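Local coordinates for protein 5,10-methylenetetrahydrofolate dehydrogenase (Bombyx mori, PDB 5ZF1) that probably oxidises 5,10-methylenetetrahydrofolate to 5,10-methenyltetrahydrofolate with NADP+ as the hydride acceptor, a step of folate-dependent one-carbon metabolism, at residues G158-V163 / D191-I196; G128-D133 / A175-S180. All blocks are in the same frame, centred on the assembly; numbering follows the deposited sequence.

Contact 1: residues G158-V163 / D191-I196; sequences GRNAVV and DATVTI
A161 holds T193 and T195 through its backbone. A161 N gives a nearly straight bond (177°) to T193 O at 2.8 Å, and A161 O takes T195 N, also at 2.8 Å. T193 N to R159 O and V163 N to T195 O continue this parallel pairing. Before the strands begin, G158 N reaches D191 O at 2.9 Å from well above the carbonyl plane.

On one face, N160 CG and T193 OG1 both swing to the backbone N side (chi1 -71° and -57°). This brings N160 OD1 (2.7 Å) and T193 OG1 (2.6 Å) to the same water, which gives to OD1 and to G158 O and takes from OG1. A second water gives to A161 O and bonds T195 OG1, which also bonds T195 OG1 of the second subunit. On the other face V163 CG2 meets V194 CG1 at 4.0 Å.

N212 holds N160 ND2, and T201 of the second subunit bonds T193 OG1. The pairing belongs to a beta-alpha-beta unit of the Rossmann-type NAD(P)-binding domain. Helix 171-178 packs on the A161 face and Y209 of helix 203-211 on the other. Strand 215-218 flanks 160-164, and an antiparallel strand of the second subunit extends the sheet beyond 193-197.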
ATOM      1  N   GLY B 158       8.536 -14.274   9.655  1.00 15.69           N
ATOM      2  CA  GLY B 158       8.217 -14.245  11.065  1.00 15.24           C
ATOM      3  C   GLY B 158       9.161 -13.426  11.923  1.00 16.18           C
ATOM      4  O   GLY B 158       9.040 -13.472  13.146  1.00 19.30           O
ATOM      5  N   ARG B 159      10.086 -12.671  11.325  1.00 16.74           N
ATOM      6  CA  ARG B 159      11.006 -11.857  12.108  1.00 12.00           C
ATOM      7  C   ARG B 159      10.430 -10.453  12.280  1.00 16.89           C
ATOM      8  O   ARG B 159       9.599 -10.014  11.491  1.00 17.43           O
ATOM      9  CB  ARG B 159      12.382 -11.785  11.449  1.00 16.84           C
ATOM     10  CG  ARG B 159      13.353 -12.942  11.876  1.00 15.93           C
ATOM     11  CD  ARG B 159      12.789 -14.298  11.503  1.00 21.50           C
ATOM     12  NE  ARG B 159      13.674 -15.377  11.966  1.00 16.09           N
ATOM     13  CZ  ARG B 159      13.609 -16.617  11.507  1.00 21.91           C
ATOM     14  NH1 ARG B 159      12.726 -16.921  10.568  1.00 19.83           N
ATOM     15  NH2 ARG B 159      14.461 -17.530  11.963  1.00 17.21           N
ATOM     16  N   ASN B 160      10.914  -9.760  13.305  1.00 16.01           N
ATOM     17  CA  ASN B 160      10.491  -8.382  13.609  1.00 16.54           C
ATOM     18  C   ASN B 160      11.312  -7.402  12.780  1.00 14.98           C
ATOM     19  O   ASN B 160      12.531  -7.300  12.960  1.00 18.03           O
ATOM     20  CB  ASN B 160      10.694  -8.090  15.097  1.00 16.19           C
ATOM     21  CG  ASN B 160       9.715  -8.815  15.991  1.00 22.61           C
ATOM     22  OD1 ASN B 160       8.766  -9.446  15.532  1.00 21.01           O
ATOM     23  ND2 ASN B 160       9.946  -8.719  17.298  1.00 26.25           N
ATOM     24  N   ALA B 161      10.654  -6.639  11.900  1.00 17.09           N
ATOM     25  CA  ALA B 161      11.342  -5.678  11.054  1.00 12.87           C
ATOM     26  C   ALA B 161      10.786  -4.302  11.359  1.00 17.33           C
ATOM     27  O   ALA B 161       9.564  -4.129  11.430  1.00 19.39           O
ATOM     28  CB  ALA B 161      11.182  -5.998   9.558  1.00 15.63           C
ATOM     29  N   VAL B 162      11.667  -3.348  11.597  1.00 11.77           N
ATOM     30  CA  VAL B 162      11.255  -1.956  11.779  1.00 12.80           C
ATOM     31  C   VAL B 162      11.734  -1.187  10.559  1.00 16.32           C
ATOM     32  O   VAL B 162      12.918  -1.240  10.214  1.00 14.99           O
ATOM     33  CB  VAL B 162      11.838  -1.359  13.074  1.00 13.76           C
ATOM     34  CG1 VAL B 162      11.566   0.175  13.138  1.00 16.39           C
ATOM     35  CG2 VAL B 162      11.273  -2.077  14.285  1.00 16.57           C
ATOM     36  N   VAL B 163      10.832  -0.436   9.924  1.00 11.99           N
ATOM     37  CA  VAL B 163      11.199   0.453   8.831  1.00 11.32           C
ATOM     38  C   VAL B 163      11.015   1.860   9.368  1.00 14.69           C
ATOM     39  O   VAL B 163       9.904   2.210   9.777  1.00 15.48           O
ATOM     40  CB  VAL B 163      10.321   0.237   7.592  1.00 16.20           C
ATOM     41  CG1 VAL B 163      10.741   1.218   6.486  1.00 16.88           C
ATOM     42  CG2 VAL B 163      10.414  -1.225   7.086  1.00 17.98           C
ATOM     43  N   ASP B 191       7.229 -11.909   4.426  1.00 17.18           N
ATOM     44  CA  ASP B 191       6.471 -12.412   5.577  1.00 16.91           C
ATOM     45  C   ASP B 191       7.074 -11.985   6.915  1.00 16.45           C
ATOM     46  O   ASP B 191       6.901 -12.654   7.926  1.00 17.79           O
ATOM     47  CB  ASP B 191       6.337 -13.951   5.513  1.00 15.60           C
ATOM     48  CG  ASP B 191       5.295 -14.398   4.499  1.00 21.69           C
ATOM     49  OD1 ASP B 191       4.116 -14.043   4.698  1.00 20.87           O
ATOM     50  OD2 ASP B 191       5.636 -15.090   3.497  1.00 22.97           O
ATOM     51  N   ALA B 192       7.743 -10.841   6.957  1.00 17.44           N
ATOM     52  CA  ALA B 192       8.154 -10.285   8.238  1.00 15.88           C
ATOM     53  C   ALA B 192       6.976  -9.603   8.936  1.00 17.00           C
ATOM     54  O   ALA B 192       5.979  -9.236   8.307  1.00 17.75           O
ATOM     55  CB  ALA B 192       9.287  -9.277   8.051  1.00 15.02           C
ATOM     56  N   THR B 193       7.116  -9.425  10.251  1.00 14.86           N
ATOM     57  CA  THR B 193       6.215  -8.602  11.060  1.00 13.84           C
ATOM     58  C   THR B 193       6.807  -7.193  11.070  1.00 17.62           C
ATOM     59  O   THR B 193       7.863  -6.981  11.653  1.00 16.29           O
ATOM     60  CB  THR B 193       6.124  -9.155  12.481  1.00 14.08           C
ATOM     61  OG1 THR B 193       5.684 -10.520  12.442  1.00 18.62           O
ATOM     62  CG2 THR B 193       5.133  -8.326  13.327  1.00 16.22           C
ATOM     63  N   VAL B 194       6.127  -6.223  10.459  1.00 15.82           N
ATOM     64  CA  VAL B 194       6.755  -4.939  10.127  1.00 13.82           C
ATOM     65  C   VAL B 194       6.139  -3.857  10.991  1.00 15.42           C
ATOM     66  O   VAL B 194       4.915  -3.769  11.082  1.00 15.83           O
ATOM     67  CB  VAL B 194       6.560  -4.589   8.643  1.00 18.79           C
ATOM     68  CG1 VAL B 194       7.127  -3.215   8.333  1.00 15.59           C
ATOM     69  CG2 VAL B 194       7.241  -5.616   7.750  1.00 14.56           C
ATOM     70  N   THR B 195       6.982  -3.039  11.619  1.00 14.12           N
ATOM     71  CA  THR B 195       6.522  -1.813  12.274  1.00 16.54           C
ATOM     72  C   THR B 195       6.983  -0.649  11.422  1.00 15.91           C
ATOM     73  O   THR B 195       8.157  -0.583  11.057  1.00 14.01           O
ATOM     74  CB  THR B 195       7.109  -1.677  13.679  1.00 18.64           C
ATOM     75  OG1 THR B 195       6.755  -2.822  14.462  1.00 17.90           O
ATOM     76  CG2 THR B 195       6.598  -0.366  14.349  1.00 18.41           C
ATOM     77  N   ILE B 196       6.061   0.259  11.098  1.00 14.70           N
ATOM     78  CA  ILE B 196       6.369   1.470  10.354  1.00 13.80           C
ATOM     79  C   ILE B 196       6.507   2.581  11.383  1.00 15.72           C
ATOM     80  O   ILE B 196       5.526   2.937  12.040  1.00 15.16           O
ATOM     81  CB  ILE B 196       5.260   1.810   9.352  1.00 13.07           C
ATOM     82  CG1 ILE B 196       5.116   0.676   8.319  1.00 18.86           C
ATOM     83  CG2 ILE B 196       5.577   3.107   8.648  1.00 17.02           C
ATOM     84  CD1 ILE B 196       3.755   0.673   7.652  1.00 17.81           C
TER
HETATM   85  O   HOH W   1       7.382 -11.408  14.198  1.00 17.79           O
HETATM   86  O   HOH W   2       8.235  -4.888  13.935  1.00 22.64           O

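Contact 2: residues G128-D133 / A175-S180; sequences GRLCVD and AMMLHS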
ATOM      1  N   GLY B 128      -0.380   0.425  -6.900  1.00 20.92           N
ATOM      2  CA  GLY B 128      -1.550  -0.336  -6.495  1.00 19.54           C
ATOM      3  C   GLY B 128      -1.315  -1.834  -6.540  1.00 25.50           C
ATOM      4  O   GLY B 128      -1.667  -2.555  -5.605  1.00 20.81           O
ATOM      5  N   ARG B 129      -0.689  -2.319  -7.612  1.00 20.74           N
ATOM      6  CA  ARG B 129      -0.416  -3.748  -7.711  0.55 23.16           C
ATOM      7  C   ARG B 129       0.578  -4.197  -6.646  1.00 20.35           C
ATOM      8  O   ARG B 129       0.444  -5.292  -6.081  1.00 21.04           O
ATOM      9  CB  ARG B 129       0.074  -4.085  -9.123  0.55 26.32           C
ATOM     10  CG  ARG B 129      -1.013  -3.923 -10.205  0.55 24.71           C
ATOM     11  CD  ARG B 129      -0.528  -4.343 -11.590  0.55 31.95           C
ATOM     12  NE  ARG B 129      -0.143  -5.751 -11.628  0.55 32.39           N
ATOM     13  CZ  ARG B 129      -0.984  -6.762 -11.827  0.55 36.94           C
ATOM     14  NH1 ARG B 129      -2.280  -6.534 -12.022  0.55 34.74           N
ATOM     15  NH2 ARG B 129      -0.526  -8.004 -11.838  0.55 31.01           N
ATOM     16  N   LEU B 130       1.581  -3.365  -6.341  1.00 16.76           N
ATOM     17  CA  LEU B 130       2.493  -3.697  -5.255  1.00 19.84           C
ATOM     18  C   LEU B 130       1.728  -3.890  -3.954  1.00 24.30           C
ATOM     19  O   LEU B 130       1.982  -4.839  -3.203  1.00 22.04           O
ATOM     20  CB  LEU B 130       3.538  -2.595  -5.072  1.00 16.82           C
ATOM     21  CG  LEU B 130       4.510  -2.789  -3.905  1.00 23.59           C
ATOM     22  CD1 LEU B 130       5.372  -3.994  -4.181  1.00 30.02           C
ATOM     23  CD2 LEU B 130       5.368  -1.567  -3.663  1.00 25.78           C
ATOM     24  N   CYS B 131       0.779  -2.995  -3.681  1.00 20.29           N
ATOM     25  CA  CYS B 131       0.172  -2.959  -2.363  1.00 22.14           C
ATOM     26  C   CYS B 131      -0.878  -4.044  -2.171  1.00 20.23           C
ATOM     27  O   CYS B 131      -1.161  -4.415  -1.030  1.00 22.22           O
ATOM     28  CB  CYS B 131      -0.404  -1.560  -2.110  1.00 22.16           C
ATOM     29  SG  CYS B 131       0.926  -0.348  -1.829  1.00 24.32           S
ATOM     30  N   VAL B 132      -1.416  -4.602  -3.246  1.00 17.64           N
ATOM     31  CA  VAL B 132      -2.283  -5.769  -3.126  1.00 21.68           C
ATOM     32  C   VAL B 132      -1.468  -7.041  -3.316  1.00 28.29           C
ATOM     33  O   VAL B 132      -2.037  -8.130  -3.442  1.00 28.38           O
ATOM     34  CB  VAL B 132      -3.467  -5.712  -4.111  1.00 21.14           C
ATOM     35  CG1 VAL B 132      -4.232  -4.382  -3.932  1.00 20.49           C
ATOM     36  CG2 VAL B 132      -3.024  -5.870  -5.536  1.00 22.64           C
ATOM     37  N   ASP B 133      -0.137  -6.905  -3.343  1.00 24.08           N
ATOM     38  CA  ASP B 133       0.789  -8.046  -3.313  1.00 31.02           C
ATOM     39  C   ASP B 133       0.646  -8.913  -4.571  1.00 31.04           C
ATOM     40  O   ASP B 133       0.605 -10.139  -4.501  1.00 36.73           O
ATOM     41  CB  ASP B 133       0.592  -8.864  -2.024  1.00 29.10           C
ATOM     42  CG  ASP B 133       1.812  -9.694  -1.635  1.00 34.40           C
ATOM     43  OD1 ASP B 133       2.901  -9.510  -2.229  1.00 34.47           O
ATOM     44  OD2 ASP B 133       1.664 -10.538  -0.712  1.00 31.69           O
ATOM     45  N   ALA B 175       8.332  -1.302   3.352  1.00 17.62           N
ATOM     46  CA  ALA B 175       7.481  -1.969   4.338  1.00 18.37           C
ATOM     47  C   ALA B 175       6.504  -2.923   3.675  1.00 22.81           C
ATOM     48  O   ALA B 175       6.260  -4.025   4.188  1.00 23.26           O
ATOM     49  CB  ALA B 175       6.721  -0.932   5.173  1.00 18.57           C
ATOM     50  N   MET B 176       5.934  -2.521   2.525  1.00 17.29           N
ATOM     51  CA  MET B 176       4.942  -3.360   1.856  0.70 16.94           C
ATOM     52  C   MET B 176       5.543  -4.695   1.445  1.00 23.80           C
ATOM     53  O   MET B 176       4.917  -5.746   1.623  1.00 23.89           O
ATOM     54  CB  MET B 176       4.368  -2.626   0.641  0.70 21.05           C
ATOM     55  CG  MET B 176       3.167  -3.303  -0.021  0.70 28.71           C
ATOM     56  SD  MET B 176       1.655  -3.392   0.986  0.70 24.67           S
ATOM     57  CE  MET B 176       1.299  -1.680   1.356  0.70 26.61           C
ATOM     58  N   MET B 177       6.746  -4.671   0.895  1.00 20.89           N
ATOM     59  CA  MET B 177       7.419  -5.894   0.449  0.55 22.86           C
ATOM     60  C   MET B 177       7.838  -6.753   1.625  1.00 27.02           C
ATOM     61  O   MET B 177       7.786  -7.984   1.563  1.00 25.61           O
ATOM     62  CB  MET B 177       8.667  -5.565  -0.362  0.55 19.10           C
ATOM     63  CG  MET B 177       8.518  -4.448  -1.330  0.55 24.49           C
ATOM     64  SD  MET B 177       9.178  -4.949  -2.885  0.55 30.50           S
ATOM     65  CE  MET B 177       7.972  -6.211  -3.175  0.55 19.02           C
ATOM     66  N   LEU B 178       8.310  -6.110   2.685  1.00 18.98           N
ATOM     67  CA  LEU B 178       8.801  -6.852   3.832  1.00 18.74           C
ATOM     68  C   LEU B 178       7.708  -7.702   4.459  1.00 22.64           C
ATOM     69  O   LEU B 178       8.000  -8.752   5.057  1.00 19.37           O
ATOM     70  CB  LEU B 178       9.378  -5.873   4.854  1.00 17.39           C
ATOM     71  CG  LEU B 178      10.884  -5.678   4.922  1.00 33.27           C
ATOM     72  CD1 LEU B 178      11.460  -5.191   3.615  1.00 36.16           C
ATOM     73  CD2 LEU B 178      11.170  -4.702   6.042  1.00 26.37           C
ATOM     74  N   HIS B 179       6.452  -7.267   4.367  1.00 20.45           N
ATOM     75  CA  HIS B 179       5.344  -8.059   4.886  1.00 20.51           C
ATOM     76  C   HIS B 179       4.550  -8.724   3.759  1.00 23.23           C
ATOM     77  O   HIS B 179       3.406  -9.124   3.958  1.00 32.51           O
ATOM     78  CB  HIS B 179       4.458  -7.233   5.833  1.00 23.71           C
ATOM     79  CG  HIS B 179       3.640  -6.145   5.192  1.00 24.14           C
ATOM     80  ND1 HIS B 179       2.505  -6.395   4.455  1.00 35.98           N
ATOM     81  CD2 HIS B 179       3.738  -4.793   5.274  1.00 30.20           C
ATOM     82  CE1 HIS B 179       1.975  -5.252   4.053  1.00 26.08           C
ATOM     83  NE2 HIS B 179       2.706  -4.263   4.540  1.00 26.06           N
ATOM     84  N   SER B 180       5.163  -8.907   2.592  1.00 23.77           N
ATOM     85  CA  SER B 180       4.439  -9.597   1.533  1.00 28.97           C
ATOM     86  C   SER B 180       4.273 -11.061   1.913  1.00 29.94           C
ATOM     87  O   SER B 180       5.050 -11.602   2.697  1.00 25.55           O
ATOM     88  CB  SER B 180       5.151  -9.437   0.190  1.00 34.39           C
ATOM     89  OG  SER B 180       6.556  -9.554   0.319  1.00 40.14           O
TER
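L130 O accepts D133 N at 3.0 Å and also meets M176 CG at 3.7 Å. The hydrogen bond is part of a Schellman motif that ends helix 124-131, with L134 N closing back on R129 O. D133, with positive phi, is its C-prime residue.

Helix 171-178 packs against this helix end, and no hydrogen bond crosses between residues 128-133 and 175-180. M176 carries most of the contact. Its CG is anti to the backbone N (chi1 -171°), which carries the chain toward L130 and C131. It then bends twice, bringing CE to 3.5 Å from C131 SG. L130 and M176 run alongside in opposite senses, CG to CG at 4.1 Å. M177 lies square across L130, its CE against L130 CD1. Both methionines are modelled in two conformers, so these sulfur and methyl positions are less certain.

C131 packs on C131 of the second subunit, and M176 on M176 of the second subunit, which places the contact at the dimer interface. On the M177 side, V146 of helix 140-151 adds cover.

D133 swings its carboxylate across to the end of helix 171-178. D181 N bonds D133 OD2, while D133 OD1 lies 3.3 Å from S180 CB.

How the contacts relate
Both contacts are buried, lie within the NAD(P)-binding domain and touch the second subunit. Helix 171-178 connects them. In chain order it sits between the two strands of contact 1, and in contact 2 it meets the end of helix 124-131. A192 N lies 2.8 Å from L178 O, a probable hydrogen bond that ties the helix end to the start of strand 193-197. L178 and A175 face V194, while M176 and M177 turn to L130 and C131. The chemistry differs accordingly. Contact 1 is built on regular backbone hydrogen bonds and two bridging waters; contact 2 relies on apolar and sulfur-bearing side chains between helices.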